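Local coordinates for protein alginate lyase (Aplysia kurodai, PDB 5GMT) that cleaves the brown-algal polysaccharide alginate as a family 14 polysaccharide lyase, with specificity for polymannuronate, at residues 43-48 with 72-77; 59-64 with 263-268; 91-96 with 268-273; 181-186 with 222-227. All blocks are in the same frame, centred on the assembly; numbering follows the deposited sequence.

Interaction 1. Residues 43-48 with 72-77; sequences GDDSIS and HDHRGA
Asp45 takes the backbone N-H of His74 on its carboxylate, with His74 N 2.8 Å from Asp45 OD1; the bond is nearly straight, yet the amide arrives from above the carboxylate plane. Next along the chain, Ser46 OG accepts Gly76 N at 3.1 Å on a more bent path and also bonds to Phe62 O, so one buried hydroxyl joins three backbone segments. His74 ND1 is hydrogen-bonded to Glu64 OE2. Two waters add bridges. One donates to Asp45 OD2 at 2.6 Å and to Gly76 O while accepting from Arg75 N. Asp45 OD1 lies 4.0 Å from Asp73 OD1, a like-charge approach that the second water, donating to both oxygens, probably eases. With Asp45 CG set between backbone N and carbonyl carbon (chi1 67°), OD1 sits over the rim of one His74 ring face, carboxylate and ring planes 18° apart. Asp45 O meets the ring edge, 3.3 Å from His74 CD2. Apolar contact is small, Ala77 CB resting 3.8 Å from Ile47 CG1. At Gly43 a side chain would collide with Gly76 O and Ala77 CA. The 3-10 turn 44-46 leads into strand 47-50, whose Ile47 packs on Leu59 and Ile61 of strand 58-63 and on Val28 of helix 28-31. Ala77 lies on strand 76-81 of the other sheet, hydrogen-bonded through its backbone to Thr246 of strand 238-247.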
# COMPACT_ATOMS: atom_id res chain seq x y z
N GLY A 43 12.97 0.82 9.45
CA GLY A 43 12.44 -0.39 10.05
C GLY A 43 13.31 -1.63 9.93
O GLY A 43 12.80 -2.74 9.98
N ASP A 44 14.63 -1.45 9.79
CA ASP A 44 15.59 -2.55 9.70
C ASP A 44 15.34 -3.63 10.75
O ASP A 44 15.38 -4.83 10.45
CB ASP A 44 17.03 -2.02 9.88
CG ASP A 44 18.09 -3.12 9.82
OD1 ASP A 44 18.17 -3.96 10.75
OD2 ASP A 44 18.87 -3.13 8.84
N ASP A 45 15.11 -3.19 11.99
CA ASP A 45 14.96 -4.14 13.10
C ASP A 45 13.72 -5.05 12.99
O ASP A 45 13.65 -6.08 13.66
CB ASP A 45 14.96 -3.37 14.44
CG ASP A 45 13.72 -2.47 14.63
OD1 ASP A 45 13.57 -1.90 15.74
OD2 ASP A 45 12.90 -2.34 13.71
N SER A 46 12.77 -4.69 12.12
CA SER A 46 11.59 -5.52 11.88
C SER A 46 11.70 -6.41 10.65
O SER A 46 10.83 -7.25 10.40
CB SER A 46 10.34 -4.63 11.73
OG SER A 46 9.82 -4.28 13.00
N ILE A 47 12.77 -6.25 9.88
CA ILE A 47 12.87 -6.93 8.59
C ILE A 47 13.69 -8.21 8.67
O ILE A 47 14.81 -8.22 9.20
CB ILE A 47 13.48 -5.99 7.52
CG1 ILE A 47 12.50 -4.84 7.26
CG2 ILE A 47 13.79 -6.77 6.22
CD1 ILE A 47 13.00 -3.81 6.25
N SER A 48 13.12 -9.29 8.15
CA SER A 48 13.83 -10.55 8.03
C SER A 48 13.24 -11.33 6.87
O SER A 48 12.49 -10.79 6.05
CB SER A 48 13.75 -11.34 9.33
OG SER A 48 14.66 -12.44 9.30
N HIS A 72 9.56 3.28 19.14
CA HIS A 72 10.91 3.39 18.56
C HIS A 72 11.36 2.08 17.89
O HIS A 72 12.08 2.11 16.89
CB HIS A 72 11.90 3.81 19.65
CG HIS A 72 13.28 4.16 19.14
ND1 HIS A 72 14.23 3.21 18.86
CD2 HIS A 72 13.87 5.36 18.93
CE1 HIS A 72 15.34 3.80 18.46
NE2 HIS A 72 15.15 5.11 18.50
N ASP A 73 10.94 0.94 18.44
CA ASP A 73 11.51 -0.36 18.05
C ASP A 73 10.48 -1.35 17.55
O ASP A 73 9.36 -1.41 18.07
CB ASP A 73 12.25 -0.98 19.25
CG ASP A 73 13.32 -0.07 19.79
OD1 ASP A 73 14.18 0.37 19.00
OD2 ASP A 73 13.26 0.23 21.00
N HIS A 74 10.89 -2.16 16.56
CA HIS A 74 10.12 -3.28 16.03
C HIS A 74 8.66 -2.93 15.76
O HIS A 74 7.76 -3.64 16.22
CB HIS A 74 10.18 -4.48 16.99
CG HIS A 74 11.57 -4.83 17.42
ND1 HIS A 74 12.00 -4.69 18.72
CD2 HIS A 74 12.63 -5.30 16.72
CE1 HIS A 74 13.27 -5.06 18.80
NE2 HIS A 74 13.67 -5.43 17.60
N ARG A 75 8.43 -1.85 15.02
CA ARG A 75 7.06 -1.40 14.78
C ARG A 75 6.61 -1.63 13.33
O ARG A 75 5.49 -1.28 12.98
CB ARG A 75 6.91 0.09 15.12
CG ARG A 75 7.62 1.01 14.11
CD ARG A 75 7.35 2.47 14.40
NE ARG A 75 8.02 3.36 13.45
CZ ARG A 75 9.33 3.60 13.46
NH1 ARG A 75 10.11 3.00 14.35
NH2 ARG A 75 9.86 4.42 12.56
N GLY A 76 7.47 -2.24 12.52
CA GLY A 76 7.16 -2.47 11.12
C GLY A 76 8.23 -1.90 10.22
O GLY A 76 9.36 -1.69 10.66
N ALA A 77 7.90 -1.63 8.96
CA ALA A 77 8.90 -1.12 8.03
C ALA A 77 8.29 -0.36 6.86
O ALA A 77 7.09 -0.44 6.60
CB ALA A 77 9.75 -2.27 7.51
O HOH W 1 10.68 -1.12 13.14
O HOH W 2 15.53 -1.98 17.81

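Interaction 2. Residues 59-64 with 263-268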
# COMPACT_ATOMS: atom_id res chain seq x y z
N LEU A 59 9.61 -11.93 2.30
CA LEU A 59 9.98 -10.79 3.13
C LEU A 59 9.12 -10.81 4.37
O LEU A 59 7.89 -10.79 4.27
CB LEU A 59 9.77 -9.48 2.35
CG LEU A 59 9.95 -8.19 3.14
CD1 LEU A 59 11.39 -8.06 3.61
CD2 LEU A 59 9.53 -6.99 2.26
N ARG A 60 9.74 -10.89 5.55
CA ARG A 60 8.95 -10.99 6.78
C ARG A 60 9.10 -9.74 7.61
O ARG A 60 10.21 -9.27 7.84
CB ARG A 60 9.36 -12.22 7.62
CG ARG A 60 8.37 -12.52 8.75
CD ARG A 60 8.89 -13.57 9.74
NE ARG A 60 9.86 -12.99 10.67
CZ ARG A 60 10.46 -13.65 11.66
NH1 ARG A 60 10.21 -14.94 11.87
NH2 ARG A 60 11.31 -13.01 12.46
N ILE A 61 7.97 -9.21 8.04
CA ILE A 61 7.94 -8.04 8.90
C ILE A 61 7.38 -8.41 10.27
O ILE A 61 6.31 -9.01 10.37
CB ILE A 61 7.06 -6.91 8.30
CG1 ILE A 61 7.46 -6.62 6.84
CG2 ILE A 61 7.14 -5.66 9.18
CD1 ILE A 61 8.90 -6.15 6.66
N PHE A 62 8.12 -8.04 11.31
CA PHE A 62 7.74 -8.32 12.68
C PHE A 62 7.17 -7.06 13.35
O PHE A 62 7.78 -6.00 13.28
CB PHE A 62 8.96 -8.83 13.45
CG PHE A 62 8.77 -8.88 14.93
CD1 PHE A 62 7.74 -9.62 15.48
CD2 PHE A 62 9.64 -8.21 15.77
CE1 PHE A 62 7.57 -9.69 16.85
CE2 PHE A 62 9.47 -8.26 17.15
CZ PHE A 62 8.44 -9.01 17.69
N TYR A 63 5.99 -7.19 13.95
CA TYR A 63 5.41 -6.13 14.76
C TYR A 63 5.35 -6.61 16.20
O TYR A 63 4.59 -7.52 16.54
CB TYR A 63 3.99 -5.74 14.30
CG TYR A 63 3.73 -5.76 12.81
CD1 TYR A 63 3.70 -4.58 12.06
CD2 TYR A 63 3.49 -6.97 12.16
CE1 TYR A 63 3.46 -4.62 10.70
CE2 TYR A 63 3.25 -7.02 10.81
CZ TYR A 63 3.23 -5.84 10.08
OH TYR A 63 2.97 -5.90 8.74
N GLU A 64 6.15 -5.98 17.04
CA GLU A 64 6.19 -6.34 18.44
C GLU A 64 4.87 -6.00 19.12
O GLU A 64 4.25 -4.99 18.79
CB GLU A 64 7.34 -5.61 19.11
CG GLU A 64 7.67 -6.08 20.48
CD GLU A 64 9.14 -5.92 20.76
OE1 GLU A 64 9.77 -6.92 21.19
OE2 GLU A 64 9.66 -4.80 20.53
N SER A 263 3.98 -10.42 9.36
CA SER A 263 3.47 -10.50 8.02
C SER A 263 4.56 -11.01 7.10
O SER A 263 5.75 -10.84 7.37
CB SER A 263 2.93 -9.14 7.54
OG SER A 263 3.93 -8.13 7.59
N TYR A 264 4.14 -11.66 6.02
CA TYR A 264 5.05 -12.23 5.03
C TYR A 264 4.63 -11.77 3.65
O TYR A 264 3.45 -11.85 3.32
CB TYR A 264 5.03 -13.76 5.07
CG TYR A 264 5.36 -14.37 6.41
CD1 TYR A 264 4.49 -14.26 7.49
CD2 TYR A 264 6.54 -15.10 6.58
CE1 TYR A 264 4.80 -14.84 8.73
CE2 TYR A 264 6.85 -15.68 7.81
CZ TYR A 264 5.98 -15.55 8.87
OH TYR A 264 6.28 -16.12 10.07
N PHE A 265 5.57 -11.33 2.83
CA PHE A 265 5.23 -10.86 1.50
C PHE A 265 6.04 -11.62 0.46
O PHE A 265 7.24 -11.82 0.63
CB PHE A 265 5.50 -9.35 1.34
CG PHE A 265 4.71 -8.48 2.28
CD1 PHE A 265 5.16 -8.25 3.57
CD2 PHE A 265 3.55 -7.86 1.85
CE1 PHE A 265 4.45 -7.43 4.43
CE2 PHE A 265 2.82 -7.05 2.71
CZ PHE A 265 3.28 -6.83 4.00
N LYS A 266 5.37 -12.03 -0.60
CA LYS A 266 6.06 -12.66 -1.73
C LYS A 266 5.35 -12.31 -3.04
O LYS A 266 4.29 -11.68 -3.03
CB LYS A 266 6.12 -14.18 -1.53
CG LYS A 266 4.75 -14.86 -1.61
CD LYS A 266 4.85 -16.37 -1.34
CE LYS A 266 3.48 -17.04 -1.38
NZ LYS A 266 2.83 -16.95 -2.75
N ASN A 267 5.94 -12.70 -4.17
CA ASN A 267 5.24 -12.61 -5.46
C ASN A 267 4.75 -11.18 -5.79
O ASN A 267 3.60 -10.99 -6.17
CB ASN A 267 4.06 -13.59 -5.46
CG ASN A 267 3.53 -13.88 -6.85
OD1 ASN A 267 4.19 -13.60 -7.85
ND2 ASN A 267 2.31 -14.44 -6.92
N PHE A 268 5.64 -10.21 -5.62
CA PHE A 268 5.39 -8.83 -6.07
C PHE A 268 5.38 -8.73 -7.59
O PHE A 268 6.21 -9.34 -8.26
CB PHE A 268 6.47 -7.88 -5.53
CG PHE A 268 6.43 -7.68 -4.05
CD1 PHE A 268 5.72 -6.61 -3.51
CD2 PHE A 268 7.11 -8.53 -3.19
CE1 PHE A 268 5.68 -6.43 -2.14
CE2 PHE A 268 7.09 -8.33 -1.83
CZ PHE A 268 6.38 -7.27 -1.30
O HOH W 3 8.86 -17.04 10.24
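Tyr63 OH and Ser263 OG meet at 2.7 Å in a hydrogen bond between hydroxyls, and Thr246 OG1 also bonds to the tyrosine oxygen, bringing three hydroxyl groups together in a buried site. They lie on the inner side of an antiparallel sheet of the concanavalin-like beta-sandwich, where strand 58-63 runs beside strand 261-272. Ser263 OG is placed between its own N and carbonyl carbon (chi1 58°), which puts it in line with the edge of the Tyr63 ring and 3.4 Å from Ile61 CB. Two hydrogen-bonded pairs, Leu59 with Phe265 and Ile61 with Ser263, enclose the non-hydrogen-bonded pair of Arg60 and Tyr264. Each of the two carries a reciprocal set of bonds, such as Ile61 N to Ser263 O at 2.8 Å. On the face of Leu59, Ile61, Ser263 and Phe265, Ile61 CG1 approaches Phe265 CE1 to 3.9 Å, and Phe244 of the opposing sheet packs edge-to-face on the Phe265 ring. The other face carries Arg60 and Tyr264, lying side by side. Arg60 CG makes a CH-pi contact, 3.8 Å from the centroid of the Tyr264 ring, and CD continues over CE2 and CZ. A bend at chi3 (78°) then lifts the guanidinium until its plane stands almost upright to the ring. Tyr264 OH is bonded to Glu102, and a water donates to it at 2.7 Å while accepting from Arg60 NH1 at 3.0 Å.

Interaction 3. Residues 91-96 with 268-273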
# COMPACT_ATOMS: atom_id res chain seq x y z
N ASP A 91 0.62 6.30 -16.47
CA ASP A 91 -0.66 6.79 -15.93
C ASP A 91 -1.57 5.67 -15.43
O ASP A 91 -2.61 5.93 -14.80
CB ASP A 91 -1.38 7.61 -16.99
CG ASP A 91 -0.63 8.88 -17.35
OD1 ASP A 91 0.09 9.40 -16.47
OD2 ASP A 91 -0.74 9.33 -18.51
N ALA A 92 -1.19 4.43 -15.73
CA ALA A 92 -1.92 3.28 -15.22
C ALA A 92 -0.95 2.19 -14.77
O ALA A 92 0.03 1.89 -15.45
CB ALA A 92 -2.89 2.74 -16.27
N MET A 93 -1.24 1.60 -13.61
CA MET A 93 -0.33 0.64 -13.03
C MET A 93 -1.13 -0.37 -12.22
O MET A 93 -2.13 -0.03 -11.60
CB MET A 93 0.68 1.38 -12.15
CG MET A 93 2.02 0.74 -11.97
SD MET A 93 3.08 1.79 -10.95
CE MET A 93 3.93 2.74 -12.20
N ILE A 94 -0.69 -1.63 -12.24
CA ILE A 94 -1.26 -2.65 -11.38
C ILE A 94 -0.18 -3.18 -10.44
O ILE A 94 0.88 -3.60 -10.89
CB ILE A 94 -1.84 -3.84 -12.18
CG1 ILE A 94 -2.95 -3.38 -13.13
CG2 ILE A 94 -2.36 -4.92 -11.24
CD1 ILE A 94 -3.49 -4.52 -14.01
N LEU A 95 -0.44 -3.13 -9.15
CA LEU A 95 0.47 -3.74 -8.17
C LEU A 95 -0.15 -5.03 -7.68
O LEU A 95 -1.31 -5.05 -7.30
CB LEU A 95 0.70 -2.81 -6.98
CG LEU A 95 1.48 -3.39 -5.80
CD1 LEU A 95 2.91 -3.69 -6.23
CD2 LEU A 95 1.46 -2.44 -4.60
N LYS A 96 0.63 -6.11 -7.67
CA LYS A 96 0.16 -7.37 -7.09
C LYS A 96 1.16 -7.83 -6.07
O LYS A 96 2.35 -7.63 -6.26
CB LYS A 96 0.01 -8.45 -8.16
CG LYS A 96 -1.01 -8.15 -9.23
CD LYS A 96 -1.15 -9.32 -10.19
CE LYS A 96 -2.10 -8.98 -11.31
NZ LYS A 96 -2.32 -10.15 -12.23
N PHE A 268 5.64 -10.21 -5.62
CA PHE A 268 5.39 -8.83 -6.07
C PHE A 268 5.38 -8.73 -7.59
O PHE A 268 6.21 -9.34 -8.26
CB PHE A 268 6.47 -7.88 -5.53
CG PHE A 268 6.43 -7.68 -4.05
CD1 PHE A 268 5.72 -6.61 -3.51
CD2 PHE A 268 7.11 -8.53 -3.19
CE1 PHE A 268 5.68 -6.43 -2.14
CE2 PHE A 268 7.09 -8.33 -1.83
CZ PHE A 268 6.38 -7.27 -1.30
N GLN A 269 4.47 -7.92 -8.14
CA GLN A 269 4.46 -7.62 -9.57
C GLN A 269 3.93 -6.21 -9.82
O GLN A 269 2.99 -5.78 -9.16
CB GLN A 269 3.56 -8.58 -10.35
CG GLN A 269 3.79 -10.06 -10.16
CD GLN A 269 2.74 -10.86 -10.91
OE1 GLN A 269 2.47 -10.60 -12.08
NE2 GLN A 269 2.12 -11.81 -10.22
N ILE A 270 4.53 -5.52 -10.78
CA ILE A 270 3.96 -4.27 -11.25
C ILE A 270 3.76 -4.39 -12.75
O ILE A 270 4.71 -4.65 -13.50
CB ILE A 270 4.85 -3.06 -10.91
CG1 ILE A 270 4.83 -2.81 -9.40
CG2 ILE A 270 4.37 -1.83 -11.64
CD1 ILE A 270 5.73 -1.66 -8.95
N LEU A 271 2.51 -4.23 -13.16
CA LEU A 271 2.15 -4.22 -14.58
C LEU A 271 1.69 -2.84 -15.00
O LEU A 271 1.24 -2.05 -14.17
CB LEU A 271 1.03 -5.23 -14.88
CG LEU A 271 1.29 -6.67 -14.47
CD1 LEU A 271 0.80 -6.90 -13.05
CD2 LEU A 271 0.59 -7.60 -15.45
N THR A 272 1.78 -2.56 -16.31
CA THR A 272 1.31 -1.29 -16.84
C THR A 272 0.29 -1.53 -17.95
O THR A 272 0.66 -1.69 -19.11
CB THR A 272 2.46 -0.44 -17.41
OG1 THR A 272 3.19 -1.20 -18.38
CG2 THR A 272 3.42 0.00 -16.30
N PRO A 273 -1.01 -1.56 -17.59
CA PRO A 273 -2.05 -1.72 -18.61
C PRO A 273 -2.26 -0.42 -19.37
O PRO A 273 -1.74 0.62 -18.96
CB PRO A 273 -3.29 -2.07 -17.79
CG PRO A 273 -3.07 -1.30 -16.50
CD PRO A 273 -1.58 -1.30 -16.25
O HOH W 4 0.19 2.33 -18.09
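Ile94 divides its side chain between Leu271 and Pro273. Its CB lies 4.1 Å from Leu271 CD1, and CG2, anti to the backbone N, stays against the same methyl. CG1 (chi1 -60°) turns instead toward Pro273, reaching its CG at 4.0 Å, and the terminal CD1 remains on that ring carbon. Cut back to an alanine, this residue would probably leave a gap beside Pro273 CG and take from Leu271 CD1 its contact with CG2. The backbones form an antiparallel pair, with reciprocal hydrogen bonds joining Ile94 to Leu271 and Lys96 to Gln269; Ile94 N reaches Leu271 O at 2.8 Å. Lys96 runs extended on the side of Ile94, its CE 4.0 Å from Leu271 CD1, so the far end of the aliphatic stem touches the leucine methyl. On the reverse side Leu95 CD1 touches Ile270 CG1 at 3.8 Å, and Met93 CG presses on Ile270 CG2 at 3.5 Å, tighter than ordinary van der Waals contact. Beyond the Ile94-Leu271 pair, a water donates to both Ala92 O and Pro273 O, at 2.7 Å each. Strand 92-102 has strand 191-199 on its other edge, whose Glu197 touches Ile94 and Pro273, while strand 14-19 flanks strand 261-272. Met93, Leu95 and Phe268 pack down on Leu239 and Met242 of strand 238-247, in the second sheet of the sandwich.

Interaction 4. Residues 181-186 with 222-227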
# COMPACT_ATOMS: atom_id res chain seq x y z
N ARG A 181 -13.93 0.83 2.94
CA ARG A 181 -13.65 0.09 4.16
C ARG A 181 -14.69 -1.00 4.37
O ARG A 181 -15.90 -0.74 4.33
CB ARG A 181 -13.59 1.01 5.38
CG ARG A 181 -13.11 0.32 6.66
CD ARG A 181 -13.27 1.23 7.88
NE ARG A 181 -12.44 2.43 7.79
CZ ARG A 181 -12.44 3.40 8.70
NH1 ARG A 181 -13.24 3.30 9.76
NH2 ARG A 181 -11.67 4.46 8.56
N GLY A 182 -14.21 -2.22 4.56
CA GLY A 182 -15.09 -3.35 4.83
C GLY A 182 -15.57 -4.09 3.60
O GLY A 182 -16.21 -5.14 3.72
N LYS A 183 -15.28 -3.55 2.41
CA LYS A 183 -15.69 -4.19 1.17
C LYS A 183 -14.84 -5.41 0.86
O LYS A 183 -15.22 -6.27 0.07
CB LYS A 183 -15.65 -3.20 0.01
CG LYS A 183 -16.69 -2.10 0.18
CD LYS A 183 -17.14 -1.54 -1.15
CE LYS A 183 -18.20 -0.46 -0.96
NZ LYS A 183 -19.42 -0.97 -0.26
N PHE A 184 -13.66 -5.47 1.48
CA PHE A 184 -12.86 -6.69 1.48
C PHE A 184 -12.31 -6.84 2.89
O PHE A 184 -12.33 -5.89 3.66
CB PHE A 184 -11.74 -6.66 0.43
CG PHE A 184 -10.94 -5.38 0.42
CD1 PHE A 184 -11.37 -4.29 -0.31
CD2 PHE A 184 -9.76 -5.28 1.13
CE1 PHE A 184 -10.64 -3.11 -0.33
CE2 PHE A 184 -9.01 -4.10 1.12
CZ PHE A 184 -9.46 -3.02 0.39
N ARG A 185 -11.85 -8.03 3.24
CA ARG A 185 -11.43 -8.28 4.60
C ARG A 185 -10.25 -9.24 4.61
O ARG A 185 -10.15 -10.12 3.76
CB ARG A 185 -12.58 -8.86 5.45
CG ARG A 185 -12.21 -9.14 6.92
CD ARG A 185 -13.39 -9.61 7.78
NE ARG A 185 -14.15 -8.49 8.34
CZ ARG A 185 -15.02 -8.58 9.35
NH1 ARG A 185 -15.26 -9.76 9.92
NH2 ARG A 185 -15.65 -7.50 9.78
N PHE A 186 -9.35 -9.03 5.56
CA PHE A 186 -8.19 -9.87 5.73
C PHE A 186 -8.44 -10.89 6.83
O PHE A 186 -9.08 -10.59 7.84
CB PHE A 186 -6.97 -9.01 6.06
CG PHE A 186 -6.70 -7.97 5.02
CD1 PHE A 186 -6.26 -8.33 3.75
CD2 PHE A 186 -6.88 -6.63 5.31
CE1 PHE A 186 -6.01 -7.37 2.78
CE2 PHE A 186 -6.63 -5.67 4.34
CZ PHE A 186 -6.20 -6.03 3.08
N GLN A 222 -12.79 -10.86 -3.32
CA GLN A 222 -13.64 -9.69 -3.09
C GLN A 222 -12.97 -8.45 -3.69
O GLN A 222 -11.81 -8.18 -3.41
CB GLN A 222 -13.91 -9.49 -1.60
CG GLN A 222 -14.90 -10.51 -1.04
CD GLN A 222 -15.50 -10.12 0.29
OE1 GLN A 222 -14.79 -9.77 1.23
NE2 GLN A 222 -16.83 -10.19 0.39
N CYS A 223 -13.70 -7.72 -4.52
CA CYS A 223 -13.12 -6.55 -5.16
C CYS A 223 -13.89 -5.30 -4.79
O CYS A 223 -15.09 -5.36 -4.51
CB CYS A 223 -13.10 -6.70 -6.68
SG CYS A 223 -12.12 -8.07 -7.31
N TYR A 224 -13.19 -4.17 -4.81
CA TYR A 224 -13.82 -2.88 -4.61
C TYR A 224 -13.26 -1.91 -5.63
O TYR A 224 -12.05 -1.85 -5.81
CB TYR A 224 -13.56 -2.35 -3.20
CG TYR A 224 -13.70 -0.86 -3.09
CD1 TYR A 224 -14.93 -0.24 -3.29
CD2 TYR A 224 -12.60 -0.06 -2.78
CE1 TYR A 224 -15.06 1.14 -3.19
CE2 TYR A 224 -12.72 1.31 -2.68
CZ TYR A 224 -13.95 1.91 -2.88
OH TYR A 224 -14.07 3.27 -2.78
N THR A 225 -14.13 -1.17 -6.30
CA THR A 225 -13.66 -0.14 -7.22
C THR A 225 -14.01 1.25 -6.70
O THR A 225 -15.18 1.58 -6.54
CB THR A 225 -14.24 -0.32 -8.63
OG1 THR A 225 -13.75 -1.55 -9.19
CG2 THR A 225 -13.82 0.84 -9.52
N ALA A 226 -12.98 2.04 -6.42
CA ALA A 226 -13.15 3.45 -6.12
C ALA A 226 -13.10 4.25 -7.42
O ALA A 226 -12.03 4.40 -8.01
CB ALA A 226 -12.07 3.94 -5.16
N ASN A 227 -14.21 4.78 -7.89
CA ASN A 227 -14.07 5.58 -9.09
C ASN A 227 -14.32 7.05 -8.81
O ASN A 227 -14.50 7.45 -7.65
CB ASN A 227 -14.95 5.06 -10.22
CG ASN A 227 -16.39 4.96 -9.85
OD1 ASN A 227 -16.93 5.80 -9.12
ND2 ASN A 227 -17.04 3.92 -10.36
O HOH W 5 -11.65 -10.73 0.99
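Lys183 lays its aliphatic chain obliquely against the Tyr224 ring, its CD 3.3 Å from Tyr224 CD1 and its CE farther along the same ring side. A bend at chi4 (-60°) then turns NZ away from the strand. Phe184 approaches Tyr224 differently: the edge of its ring is directed at Tyr224 CB, with CD1 4.1 Å from that carbon, so the two aromatic side chains are neither face to face nor stacked. The Phe184 ring reaches this place because CG stands between the backbone N and the carbonyl carbon (chi1 47°), and it packs on Ile212 and Val214 of strand 208-216. Tyr224 in turn has the backbone N of Ala226 over the rim of one face, 3.7 Å above the ring plane, and its hydroxyl is bonded to Asp168. A leucine in its place would probably leave Asp168 without this partner and take from Lys183 CD the ring carbon, CD1, that it touches. Gln222 comes alongside with CB 4.1 Å from Phe184 CB and OE1 3.6 Å from Phe184 CA. A water donates to Gln222 OE1 and, at 3.2 Å, to Arg185 O. Between Gln222 and Tyr224, Cys223 forms a disulfide with Cys213, fastening strand 222-229 to strand 208-216 next to it. With no direct hydrogen bond between loop 181-186 and strand 222-229, this contact depends on van der Waals packing and one water bridge, while the charged or polar ends of Arg185 and Tyr224 are anchored by Asp148 and Asp168 outside it.

From the N terminus, interaction 1 closes first, a short loop bringing 72-77 back to the turn at 43-48 and linking strand 47-50 of one sheet with strand 76-81 of the other. Interaction 2 starts within that loop and so crosses it, pairing 59-64 with a strand about two hundred residues later; the two touch where strands 47-50 and 58-63 run side by side. Interaction 3 follows interaction 1 in series and crosses interaction 2, the two sharing Phe268 on strand 261-272. That late strand thus joins early strands 58-63 and 92-102 in one sheet. Interaction 4 closes a local loop lying within the spans of both long-range pairings, fastening a loop to strand 222-229 at the far end of that sheet.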